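Local coordinates for protein putative adhesin (Komagataella phaffii, PDB 5FX8) that may act in cell-cell interaction as a surface adhesin, binding other proteins by salt bridges and hydrogen bonds; this N-terminal part holds two cohesin-like domains, at residues A1-D6 with F29-A34; A19-W24 with V142-L147; D37-G42 with Q99-L104; S121-Q126 with L203-D208; T183-G188 with V276-N281. All blocks are in the same frame, centred on the assembly; numbering follows the deposited sequence.

Contact 1: residues A1-D6 with F29-A34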
# COMPACT_ATOMS: atom_id res chain seq x y z
N ALA C 1 60.47 58.54 12.57
CA ALA C 1 59.94 57.26 13.03
C ALA C 1 61.08 56.30 13.25
O ALA C 1 60.92 55.32 13.96
CB ALA C 1 58.93 56.68 12.01
N PHE C 2 62.22 56.58 12.62
CA PHE C 2 63.42 55.77 12.81
C PHE C 2 63.68 55.56 14.29
O PHE C 2 63.56 56.49 15.08
CB PHE C 2 64.62 56.44 12.14
CG PHE C 2 65.90 55.68 12.29
CD1 PHE C 2 66.68 55.83 13.42
CD2 PHE C 2 66.33 54.84 11.30
CE1 PHE C 2 67.84 55.13 13.56
CE2 PHE C 2 67.50 54.15 11.43
CZ PHE C 2 68.26 54.30 12.55
N PRO C 3 64.03 54.34 14.68
CA PRO C 3 64.30 53.19 13.83
C PRO C 3 63.08 52.30 13.50
O PRO C 3 63.25 51.13 13.19
CB PRO C 3 65.30 52.41 14.66
CG PRO C 3 64.88 52.69 16.05
CD PRO C 3 64.41 54.09 16.07
N ILE C 4 61.86 52.83 13.54
CA ILE C 4 60.73 52.03 13.07
C ILE C 4 60.77 51.99 11.56
O ILE C 4 60.74 53.03 10.90
CB ILE C 4 59.41 52.62 13.56
CG1 ILE C 4 59.28 52.46 15.07
CG2 ILE C 4 58.25 51.97 12.83
CD1 ILE C 4 58.02 52.99 15.59
N SER C 5 60.85 50.78 10.99
CA SER C 5 60.87 50.61 9.54
C SER C 5 59.53 50.23 8.95
O SER C 5 59.33 50.38 7.73
CB SER C 5 61.89 49.54 9.13
OG SER C 5 61.70 48.33 9.83
N ASP C 6 58.61 49.73 9.76
CA ASP C 6 57.34 49.22 9.28
C ASP C 6 56.42 48.97 10.45
O ASP C 6 56.89 48.73 11.57
CB ASP C 6 57.54 47.93 8.49
CG ASP C 6 56.43 47.70 7.55
OD1 ASP C 6 55.62 48.64 7.41
OD2 ASP C 6 56.38 46.61 6.96
N PHE C 29 55.44 46.16 15.40
CA PHE C 29 56.29 47.33 15.22
C PHE C 29 57.70 46.84 14.91
O PHE C 29 58.38 46.34 15.80
CB PHE C 29 56.26 48.23 16.45
CG PHE C 29 54.91 48.80 16.74
CD1 PHE C 29 54.01 48.11 17.54
CD2 PHE C 29 54.52 50.00 16.19
CE1 PHE C 29 52.76 48.61 17.79
CE2 PHE C 29 53.28 50.52 16.46
CZ PHE C 29 52.39 49.82 17.26
N VAL C 30 58.10 46.94 13.67
CA VAL C 30 59.38 46.43 13.22
C VAL C 30 60.43 47.50 13.46
O VAL C 30 60.23 48.67 13.12
CB VAL C 30 59.32 46.03 11.74
CG1 VAL C 30 60.66 45.51 11.24
CG2 VAL C 30 58.26 45.00 11.55
N PHE C 31 61.56 47.09 14.05
CA PHE C 31 62.68 47.97 14.35
C PHE C 31 63.90 47.48 13.59
O PHE C 31 64.26 46.31 13.68
CB PHE C 31 62.99 48.01 15.84
CG PHE C 31 61.93 48.68 16.67
CD1 PHE C 31 60.82 47.98 17.08
CD2 PHE C 31 62.07 49.98 17.06
CE1 PHE C 31 59.87 48.57 17.85
CE2 PHE C 31 61.12 50.58 17.83
CZ PHE C 31 60.02 49.86 18.22
N SER C 32 64.53 48.38 12.83
CA SER C 32 65.70 48.03 12.05
C SER C 32 66.59 49.25 11.91
O SER C 32 66.17 50.39 12.11
CB SER C 32 65.32 47.51 10.66
OG SER C 32 66.48 47.26 9.89
N THR C 33 67.85 49.00 11.59
CA THR C 33 68.81 50.04 11.25
C THR C 33 69.60 49.56 10.04
O THR C 33 70.20 48.49 10.08
CB THR C 33 69.72 50.35 12.44
OG1 THR C 33 70.23 49.14 12.99
CG2 THR C 33 68.95 51.01 13.52
N ALA C 34 69.53 50.32 8.95
CA ALA C 34 70.37 50.07 7.79
C ALA C 34 70.93 51.34 7.17
O ALA C 34 71.75 51.25 6.25
CB ALA C 34 69.60 49.28 6.73
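Ile4 and Phe31 form a non-hydrogen-bonded pair in an antiparallel beta ladder of the first cohesin-like domain, where strand 4-11 runs beside strand 25-31. Their side chains project to the same face, the packed side of the sheet, and lie alongside each other with CG1 of Ile4 3.8 Å from CE2 of Phe31. Pro3, which follows a cis peptide bond, brings its CG to the edge of the same ring, 4.0 Å from Phe31 CD2. Ile46 and Val48 of strand 45-49 press on Ile4, and the Phe31 ring meets Phe92 edge-to-face, so apolar groups pack on this side. Three backbone bonds join the segments: Ser32 N to Pro3 O (3.1 Å), Ser5 N to Val30 O (3.1 Å) and Val30 N to Asp6 O (3.0 Å). The other face is looser and nearer solvent. There Ser5 OG merely rests against Val30 CG1; the torsion that sets CG1 anti to the backbone N (chi1 180°) turns this methyl to the serine. Beyond the strands, Glu105 takes the Ser32 hydroxyl and the Thr33 N-H, tying down the start of the following loop. Here the Phe2 ring has Pro3 CB over the centre of one face and crosses the Thr33 side chain at about a right angle, its CZ reaching Thr33 CG2 at 3.5 Å.

Contact 2: residues A19-W24 with V142-L147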
# COMPACT_ATOMS: atom_id res chain seq x y z
N ALA C 19 40.57 38.70 7.80
CA ALA C 19 40.25 38.65 9.21
C ALA C 19 38.75 38.72 9.39
O ALA C 19 38.04 39.25 8.55
CB ALA C 19 40.92 39.80 9.96
N TYR C 20 38.29 38.17 10.51
CA TYR C 20 36.94 38.38 11.02
C TYR C 20 36.91 39.63 11.88
O TYR C 20 37.92 40.08 12.41
CB TYR C 20 36.48 37.19 11.86
CG TYR C 20 36.23 35.94 11.09
CD1 TYR C 20 35.92 35.98 9.74
CD2 TYR C 20 36.30 34.72 11.71
CE1 TYR C 20 35.69 34.83 9.04
CE2 TYR C 20 36.07 33.55 11.00
CZ TYR C 20 35.77 33.62 9.67
OH TYR C 20 35.54 32.48 8.95
N LEU C 21 35.71 40.20 12.04
CA LEU C 21 35.61 41.35 12.91
C LEU C 21 35.95 40.99 14.34
O LEU C 21 36.25 41.88 15.13
CB LEU C 21 34.21 41.94 12.85
CG LEU C 21 33.75 42.61 11.57
CD1 LEU C 21 32.31 43.01 11.72
CD2 LEU C 21 34.60 43.82 11.31
N SER C 22 35.90 39.70 14.67
CA SER C 22 36.08 39.22 16.04
C SER C 22 37.51 38.81 16.34
O SER C 22 37.79 38.38 17.47
CB SER C 22 35.14 38.04 16.29
OG SER C 22 35.55 36.89 15.58
N ASP C 23 38.42 38.96 15.39
CA ASP C 23 39.76 38.42 15.49
C ASP C 23 40.66 39.26 16.38
O ASP C 23 40.43 40.45 16.60
CB ASP C 23 40.37 38.32 14.10
CG ASP C 23 39.80 37.19 13.31
OD1 ASP C 23 39.08 36.35 13.91
OD2 ASP C 23 40.10 37.11 12.11
N TRP C 24 41.68 38.59 16.92
CA TRP C 24 42.85 39.27 17.45
C TRP C 24 43.73 39.69 16.28
O TRP C 24 44.07 38.87 15.42
CB TRP C 24 43.66 38.36 18.37
CG TRP C 24 43.04 38.00 19.67
CD1 TRP C 24 42.44 36.82 19.98
CD2 TRP C 24 42.99 38.80 20.85
NE1 TRP C 24 42.00 36.84 21.28
CE2 TRP C 24 42.33 38.05 21.84
CE3 TRP C 24 43.42 40.09 21.17
CZ2 TRP C 24 42.09 38.54 23.11
CZ3 TRP C 24 43.18 40.58 22.43
CH2 TRP C 24 42.52 39.81 23.38
N VAL C 142 43.87 45.47 5.85
CA VAL C 142 43.29 44.18 6.17
C VAL C 142 41.89 44.08 5.55
O VAL C 142 41.12 45.04 5.58
CB VAL C 142 43.26 43.98 7.69
CG1 VAL C 142 42.13 43.06 8.10
CG2 VAL C 142 44.58 43.41 8.15
N ASP C 143 41.56 42.90 5.01
CA ASP C 143 40.24 42.65 4.44
C ASP C 143 39.30 42.06 5.49
O ASP C 143 39.54 40.95 5.98
CB ASP C 143 40.37 41.69 3.25
CG ASP C 143 39.14 41.70 2.36
OD1 ASP C 143 38.48 42.75 2.26
OD2 ASP C 143 38.86 40.66 1.74
N LEU C 144 38.23 42.79 5.81
CA LEU C 144 37.26 42.34 6.81
C LEU C 144 36.23 41.45 6.11
O LEU C 144 35.26 41.92 5.52
CB LEU C 144 36.61 43.53 7.51
CG LEU C 144 37.59 44.41 8.30
CD1 LEU C 144 36.86 45.51 9.01
CD2 LEU C 144 38.45 43.63 9.28
N VAL C 145 36.44 40.19 6.24
CA VAL C 145 35.73 39.17 5.49
C VAL C 145 34.56 38.64 6.31
O VAL C 145 34.55 38.68 7.55
CB VAL C 145 36.74 38.07 5.14
CG1 VAL C 145 36.86 37.08 6.29
CG2 VAL C 145 36.36 37.42 3.88
N ALA C 146 33.54 38.15 5.60
CA ALA C 146 32.39 37.52 6.22
C ALA C 146 32.70 36.08 6.59
O ALA C 146 33.67 35.48 6.12
CB ALA C 146 31.18 37.53 5.29
N LEU C 147 31.86 35.53 7.45
CA LEU C 147 32.12 34.23 8.01
C LEU C 147 32.26 33.19 6.91
O LEU C 147 31.53 33.22 5.92
CB LEU C 147 31.00 33.85 8.97
CG LEU C 147 31.19 33.78 10.47
CD1 LEU C 147 32.30 34.67 10.93
CD2 LEU C 147 29.90 34.19 11.14
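Ala19 and Leu144 form a parallel beta bridge, secured by two backbone hydrogen bonds: Ala19 N gives to Asp143 O (3.1 Å), and Ala19 O receives Val145 N (3.0 Å). A third bond shapes the loop beside them. In the type I turn from Tyr20 to Asp23, Asp23 OD2 accepts Tyr20 N from above its carboxylate plane, and the same oxygen also meets Arg13 in a salt bridge and the Ser11 hydroxyl. The aromatic part is a CH-pi contact. Leu147 CD1 sits over the centre of the Tyr20 ring, 3.7 Å from its centroid, while the carbonyl oxygens of Val145 and Ala146 lie at the ring's edge. The tyrosine reaches back to the other segment because its CG is anti to the carbonyl carbon (chi1 -69°); its hydroxyl bonds to Asp148 N, and Arg13 adds a cation-pi contact. Apolar touches fill in the remainder. Ala19 CB meets Val142 CG1 at 3.9 Å, Tyr20 CE1 meets Val145 CG1 at 3.7 Å, and Leu21 crosses Leu144 at about a right angle, CD2 3.6 Å from CD1. Ala19 belongs to the short strand 18-19 at one margin of a three-stranded mixed sheet, with strand 137-144 in the middle and strand 126-132 on its far side; Phe25 of strand 25-31 packs against both Ala19 and Val142.

Contact 3: residues D37-G42 with Q99-L104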
# COMPACT_ATOMS: atom_id res chain seq x y z
N ASP C 37 71.77 56.43 11.17
CA ASP C 37 71.31 57.28 12.26
C ASP C 37 71.85 56.75 13.58
O ASP C 37 72.23 55.59 13.71
CB ASP C 37 69.78 57.34 12.32
CG ASP C 37 69.16 58.16 11.21
OD1 ASP C 37 69.48 57.94 10.02
OD2 ASP C 37 68.32 59.02 11.55
N GLU C 38 71.87 57.62 14.58
CA GLU C 38 72.46 57.24 15.86
C GLU C 38 71.44 56.75 16.87
O GLU C 38 71.82 56.05 17.81
CB GLU C 38 73.23 58.43 16.44
CG GLU C 38 72.55 59.79 16.23
CD GLU C 38 71.78 60.28 17.45
OE1 GLU C 38 72.00 59.73 18.55
OE2 GLU C 38 70.97 61.22 17.31
N THR C 39 70.15 57.05 16.66
CA THR C 39 69.08 56.92 17.64
C THR C 39 69.51 57.34 19.05
O THR C 39 70.24 56.64 19.76
CB THR C 39 68.44 55.52 17.64
OG1 THR C 39 67.31 55.53 18.51
CG2 THR C 39 69.37 54.45 18.11
N ILE C 40 68.99 58.49 19.47
CA ILE C 40 69.47 59.20 20.64
C ILE C 40 69.26 58.36 21.90
O ILE C 40 69.47 58.85 23.01
CB ILE C 40 68.77 60.58 20.78
CG1 ILE C 40 67.30 60.50 20.36
CG2 ILE C 40 69.53 61.67 20.01
CD1 ILE C 40 66.49 61.72 20.72
N ALA C 41 68.88 57.11 21.74
CA ALA C 41 68.50 56.27 22.88
C ALA C 41 69.66 56.12 23.90
O ALA C 41 70.77 56.45 23.50
CB ALA C 41 68.03 54.93 22.36
N GLY C 42 69.49 55.70 25.17
CA GLY C 42 68.25 55.35 25.87
C GLY C 42 67.28 56.48 25.93
O GLY C 42 66.68 56.76 24.93
N GLN C 99 73.43 57.25 26.02
CA GLN C 99 74.27 56.16 25.49
C GLN C 99 73.71 55.77 24.12
O GLN C 99 72.83 54.92 24.03
CB GLN C 99 74.27 54.97 26.42
CG GLN C 99 75.55 54.73 27.17
CD GLN C 99 75.77 53.28 27.49
OE1 GLN C 99 74.86 52.48 27.52
NE2 GLN C 99 76.99 52.92 27.73
N VAL C 100 74.26 56.38 23.07
CA VAL C 100 73.89 56.12 21.68
C VAL C 100 73.77 54.62 21.39
O VAL C 100 74.64 53.83 21.77
CB VAL C 100 74.93 56.77 20.75
CG1 VAL C 100 74.62 56.49 19.31
CG2 VAL C 100 74.97 58.25 20.97
N ILE C 101 72.69 54.21 20.71
CA ILE C 101 72.51 52.83 20.27
C ILE C 101 72.95 52.74 18.82
O ILE C 101 72.45 53.48 17.97
CB ILE C 101 71.05 52.37 20.43
CG1 ILE C 101 70.75 51.92 21.85
CG2 ILE C 101 70.78 51.18 19.58
CD1 ILE C 101 70.67 52.98 22.82
N THR C 102 73.87 51.83 18.53
CA THR C 102 74.36 51.71 17.16
C THR C 102 73.51 50.77 16.32
O THR C 102 73.28 51.04 15.14
CB THR C 102 75.80 51.24 17.16
OG1 THR C 102 75.83 49.82 17.30
CG2 THR C 102 76.53 51.83 18.33
N ASP C 103 73.06 49.65 16.90
CA ASP C 103 72.32 48.63 16.17
C ASP C 103 71.03 48.30 16.88
O ASP C 103 70.99 48.21 18.11
CB ASP C 103 73.15 47.36 16.00
CG ASP C 103 74.38 47.57 15.16
OD1 ASP C 103 74.40 48.53 14.36
OD2 ASP C 103 75.34 46.78 15.29
N LEU C 104 69.97 48.09 16.11
CA LEU C 104 68.68 47.72 16.66
C LEU C 104 67.95 46.88 15.63
O LEU C 104 67.65 47.37 14.54
CB LEU C 104 67.85 48.95 17.01
CG LEU C 104 67.18 49.03 18.38
CD1 LEU C 104 65.79 49.64 18.27
CD2 LEU C 104 67.13 47.69 19.11
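The flat peptide group linking Ala41 to Gly42, modelled as cis, turns one face to Ile101, whose CD1 stands almost straight above Ala41 C at 3.5 Å. The same methyl also touches Ala41 CB. The carboxylate of Glu38 is a second flat group, and only its OE1 end approaches the facing segment, 4.1 Å from Val100 CG2. It folds back beside the chain because CG lies between the backbone N and the carbonyl carbon (chi1 39°) and the chain bends again at the next bond.

The remaining touches are made by methyl groups. Val100 crosses Glu38 at about a right angle and sets its CG1 3.7 Å from Glu38 CB. Thr39 meets Ile101 with its methyl branch, CG2 lying 3.5 Å from Ile101 CB, while OG1 is anti to the backbone N. Farther out, Phe94 of strand 89-94 packs on Ala41, and Phe317 of strand 312-319 packs on Ile101, so the apolar cluster continues into the sheet.

Strand 101-104 pairs on another side with the C-terminal strand, where Thr102 and Asp103 together face Ala318 in a classic beta bulge. Toward the 37-42 loop, in contrast, carbonyl oxygens face one another: Glu38 O approaches Ile101 O, and Ala41 O approaches Gln99 O, at separations too short to be trusted in detail. Without hydrogen bonds between the two segments, the loop lies against the strand by van der Waals contact of Ala41, Thr39, Val100 and Ile101 rather than by sheet pairing.

Contact 4: residues S121-Q126 with L203-D208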
# COMPACT_ATOMS: atom_id res chain seq x y z
N SER C 121 29.01 49.21 12.95
CA SER C 121 28.73 49.83 11.67
C SER C 121 29.76 49.47 10.61
O SER C 121 29.80 50.12 9.56
CB SER C 121 28.66 51.34 11.85
OG SER C 121 29.85 51.80 12.45
N ALA C 122 30.59 48.47 10.86
CA ALA C 122 31.58 48.11 9.85
C ALA C 122 30.91 47.39 8.69
O ALA C 122 29.83 46.82 8.81
CB ALA C 122 32.67 47.24 10.44
N SER C 123 31.59 47.41 7.55
CA SER C 123 31.14 46.73 6.35
C SER C 123 32.34 46.06 5.71
O SER C 123 33.46 46.55 5.84
CB SER C 123 30.49 47.69 5.34
OG SER C 123 29.29 48.25 5.84
N PRO C 124 32.13 44.93 5.02
CA PRO C 124 33.26 44.31 4.32
C PRO C 124 33.69 45.21 3.19
O PRO C 124 32.85 45.96 2.72
CB PRO C 124 32.67 43.00 3.78
CG PRO C 124 31.36 42.82 4.48
CD PRO C 124 30.88 44.19 4.82
N GLY C 125 34.94 45.18 2.77
CA GLY C 125 35.95 44.32 3.35
C GLY C 125 37.19 45.10 3.74
O GLY C 125 37.46 45.27 4.93
N GLN C 126 37.92 45.59 2.74
CA GLN C 126 39.22 46.21 2.96
C GLN C 126 39.13 47.41 3.88
O GLN C 126 38.30 48.31 3.67
CB GLN C 126 39.84 46.62 1.64
CG GLN C 126 40.87 47.70 1.78
CD GLN C 126 42.07 47.46 0.92
OE1 GLN C 126 42.26 46.36 0.41
NE2 GLN C 126 42.90 48.48 0.74
N LEU C 203 21.24 35.11 7.76
CA LEU C 203 22.62 35.57 7.60
C LEU C 203 22.66 37.01 7.14
O LEU C 203 21.97 37.38 6.18
CB LEU C 203 23.43 34.70 6.63
CG LEU C 203 23.58 33.24 7.01
CD1 LEU C 203 24.78 32.64 6.31
CD2 LEU C 203 23.71 33.11 8.51
N ASN C 204 23.46 37.84 7.81
CA ASN C 204 23.64 39.24 7.44
C ASN C 204 24.80 39.38 6.46
O ASN C 204 25.27 38.40 5.87
CB ASN C 204 23.85 40.09 8.69
CG ASN C 204 25.05 39.67 9.50
OD1 ASN C 204 26.06 39.18 8.98
ND2 ASN C 204 24.95 39.86 10.80
N GLU C 205 25.28 40.60 6.27
CA GLU C 205 26.29 40.76 5.24
C GLU C 205 27.64 40.20 5.68
O GLU C 205 28.50 39.96 4.83
CB GLU C 205 26.40 42.23 4.84
CG GLU C 205 26.42 43.18 6.02
CD GLU C 205 26.85 44.60 5.63
OE1 GLU C 205 27.09 44.85 4.42
OE2 GLU C 205 26.96 45.45 6.53
N PHE C 206 27.82 39.94 6.97
CA PHE C 206 29.02 39.29 7.47
C PHE C 206 28.82 37.81 7.72
O PHE C 206 29.64 37.19 8.41
CB PHE C 206 29.49 39.97 8.75
CG PHE C 206 30.32 41.18 8.51
CD1 PHE C 206 31.62 41.06 8.08
CD2 PHE C 206 29.81 42.44 8.73
CE1 PHE C 206 32.39 42.15 7.87
CE2 PHE C 206 30.58 43.56 8.51
CZ PHE C 206 31.88 43.41 8.09
N GLY C 207 27.75 37.23 7.18
CA GLY C 207 27.55 35.80 7.29
C GLY C 207 27.07 35.32 8.64
O GLY C 207 27.08 34.12 8.89
N ASP C 208 26.61 36.22 9.51
CA ASP C 208 26.29 35.88 10.89
C ASP C 208 24.78 35.98 11.13
O ASP C 208 24.04 36.53 10.33
CB ASP C 208 27.03 36.79 11.86
CG ASP C 208 27.38 36.11 13.16
OD1 ASP C 208 26.89 34.97 13.39
OD2 ASP C 208 28.13 36.70 13.96
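Pro124 lies over one face of the Phe206 ring in a CH-pi contact, its CG 3.9 Å from the ring centroid and displaced toward the rim. Pro124 CD comes 3.5 Å from Phe206 CZ, and the carbonyl oxygen of Ala122 sits at the ring's edge, 3.4 Å from CE2. Beside the ring, Glu205 extends toward the other segment, but its OE2 stops 3.7 Å from Ser123 OG, too far for a firm polar bond. Phe206 is aimed by its CG lying anti to the carbonyl carbon (chi1 -83°) and by the type I turn from Asn204 to Gly207. Within this turn Asn204 OD1 takes Phe206 N (2.8 Å), forming an Asx turn, and also Asp208 N (3.1 Å); the two donors arrive from opposite faces of the amide. Gly207 closes the bend at positive phi, and Asp208 is salt-bridged to Arg262. Leu21 packs against both Ala122 and Phe206. The 121-126 loop joins helix 116-120 to strand 126-132 of the first cohesin-like domain, whereas the 203-208 loop follows strand 189-200 of the second, so this surface contact bridges the two domains, flanked by strand 137-144 and the chain leaving it.

Contact 5: residues T183-G188 with V276-N281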
# COMPACT_ATOMS: atom_id res chain seq x y z
N THR C 183 34.54 17.94 21.51
CA THR C 183 35.42 19.00 21.99
C THR C 183 36.23 18.48 23.16
O THR C 183 35.70 17.80 24.03
CB THR C 183 34.62 20.22 22.47
OG1 THR C 183 33.50 20.44 21.63
CG2 THR C 183 35.47 21.47 22.44
N VAL C 184 37.52 18.82 23.20
CA VAL C 184 38.34 18.66 24.40
C VAL C 184 39.02 19.99 24.71
O VAL C 184 39.47 20.70 23.81
CB VAL C 184 39.36 17.53 24.24
CG1 VAL C 184 38.72 16.35 23.71
CG2 VAL C 184 40.47 17.91 23.36
N GLN C 185 39.09 20.33 25.99
CA GLN C 185 39.72 21.58 26.37
C GLN C 185 40.33 21.49 27.77
O GLN C 185 39.82 20.77 28.63
CB GLN C 185 38.71 22.72 26.28
CG GLN C 185 38.55 23.46 27.54
CD GLN C 185 37.74 24.69 27.41
OE1 GLN C 185 37.59 25.43 28.37
NE2 GLN C 185 37.21 24.94 26.22
N THR C 186 41.44 22.19 27.97
CA THR C 186 42.04 22.37 29.29
C THR C 186 42.37 23.83 29.41
O THR C 186 42.87 24.41 28.45
CB THR C 186 43.34 21.55 29.50
OG1 THR C 186 44.33 22.00 28.57
CG2 THR C 186 43.10 20.10 29.27
N PRO C 187 42.14 24.43 30.57
CA PRO C 187 41.67 23.85 31.82
C PRO C 187 40.19 24.05 32.13
O PRO C 187 39.81 23.77 33.26
CB PRO C 187 42.47 24.60 32.85
CG PRO C 187 42.48 25.97 32.29
CD PRO C 187 42.65 25.79 30.81
N GLY C 188 39.39 24.54 31.20
CA GLY C 188 38.02 24.90 31.54
C GLY C 188 37.19 23.72 32.03
O GLY C 188 37.57 22.55 31.97
N VAL C 276 43.36 29.23 26.90
CA VAL C 276 42.63 27.96 26.89
C VAL C 276 42.92 27.22 25.59
O VAL C 276 42.72 27.77 24.50
CB VAL C 276 41.11 28.19 27.06
CG1 VAL C 276 40.31 27.08 26.45
CG2 VAL C 276 40.77 28.28 28.49
N GLN C 277 43.39 25.97 25.69
CA GLN C 277 43.53 25.11 24.51
C GLN C 277 42.20 24.41 24.25
O GLN C 277 41.56 23.92 25.19
CB GLN C 277 44.65 24.09 24.71
CG GLN C 277 45.97 24.68 25.13
CD GLN C 277 46.54 25.63 24.08
OE1 GLN C 277 46.70 25.27 22.91
NE2 GLN C 277 46.84 26.87 24.50
N ASN C 278 41.78 24.39 22.99
CA ASN C 278 40.49 23.83 22.63
C ASN C 278 40.53 23.26 21.23
O ASN C 278 40.90 23.96 20.29
CB ASN C 278 39.39 24.88 22.69
CG ASN C 278 38.05 24.33 22.28
OD1 ASN C 278 37.79 24.08 21.11
ND2 ASN C 278 37.19 24.12 23.25
N VAL C 279 40.11 22.01 21.08
CA VAL C 279 39.97 21.41 19.76
C VAL C 279 38.53 20.96 19.58
O VAL C 279 37.86 20.59 20.55
CB VAL C 279 40.94 20.24 19.57
CG1 VAL C 279 40.63 19.18 20.55
CG2 VAL C 279 40.84 19.71 18.18
N VAL C 280 38.04 21.03 18.35
CA VAL C 280 36.72 20.55 17.98
C VAL C 280 36.90 19.72 16.73
O VAL C 280 37.23 20.26 15.67
CB VAL C 280 35.73 21.68 17.74
CG1 VAL C 280 34.48 21.11 17.17
CG2 VAL C 280 35.41 22.36 19.01
N ASN C 281 36.66 18.43 16.83
CA ASN C 281 36.62 17.56 15.66
C ASN C 281 35.19 17.49 15.16
O ASN C 281 34.27 17.22 15.93
CB ASN C 281 37.14 16.18 16.01
CG ASN C 281 38.45 16.23 16.75
OD1 ASN C 281 38.49 16.43 17.97
ND2 ASN C 281 39.54 16.06 16.02
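Val184 O accepts Val279 N at 3.1 Å, nearly straight at the hydrogen (168°), and also faces the CA-H of Asn278. The partner carbonyl, Val279 O, is used the same way, receiving Val184 N at 3.2 Å and lying 3.2 Å from Thr183 CA. Two residues along, Thr186 and Gln277 form a second hydrogen-bonded pair, with Gln277 N 3.2 Å from Thr186 O. Between these pairs Gln185 stands opposite Asn278, and beyond the Val184-Val279 pair Thr183 stands opposite Val280, both in non-hydrogen-bonded positions.

These four side chains share the buried face. Thr183 turns its methyl, anti to the backbone N, into the group: CG2 meets Val280 CG2 at 3.5 Å and Asn278 ND2 at 3.3 Å. Asn278 OD1 is taken by Lys154, which holds that amide; the amide planes of Asn278 and Gln185 stand 77° apart. At the strand end, Val276 crosses the Gln185 side chain at a slant, its CG1 touching it, and its CG2 packs on Pro187 CD at 3.9 Å. Trp165 of strand 162-170 covers Val276 and Asn278, and Val167 covers Val280. The opposite face carries Val184, Thr186, Gln277 and Val279 and is more exposed. Strands 183-186 and 276-281 run at 174° to each other within a five-stranded antiparallel sheet; packed on the sheet that contains strand 162-170, they form part of the beta-sandwich of the second cohesin-like domain.

In the fold
Contacts 1 and 3 share the first cohesin-like domain and its large sheet, where strands 25-31 and 101-114 are neighbours; their centres are about 12 Å apart, and Phe2 touches Asp37 between them. Contacts 2 and 4 lie about 9 Å apart between centres, joined by probable backbone bonds of Leu144 with Gly125 and of Leu147 with Phe206. Contact 5 is the one with both segments in the second domain, about 39 Å from contact 1 and about 23 Å from contact 2, centre to centre. Along the chain, contact 3 is nested within contact 2; contacts 1 and 4 both cross contact 2, and contact 4 also crosses contact 5. Contact 4, with the Leu147-Phe206 bond, thus joins the two cohesin-like domains of an elongated putative adhesin.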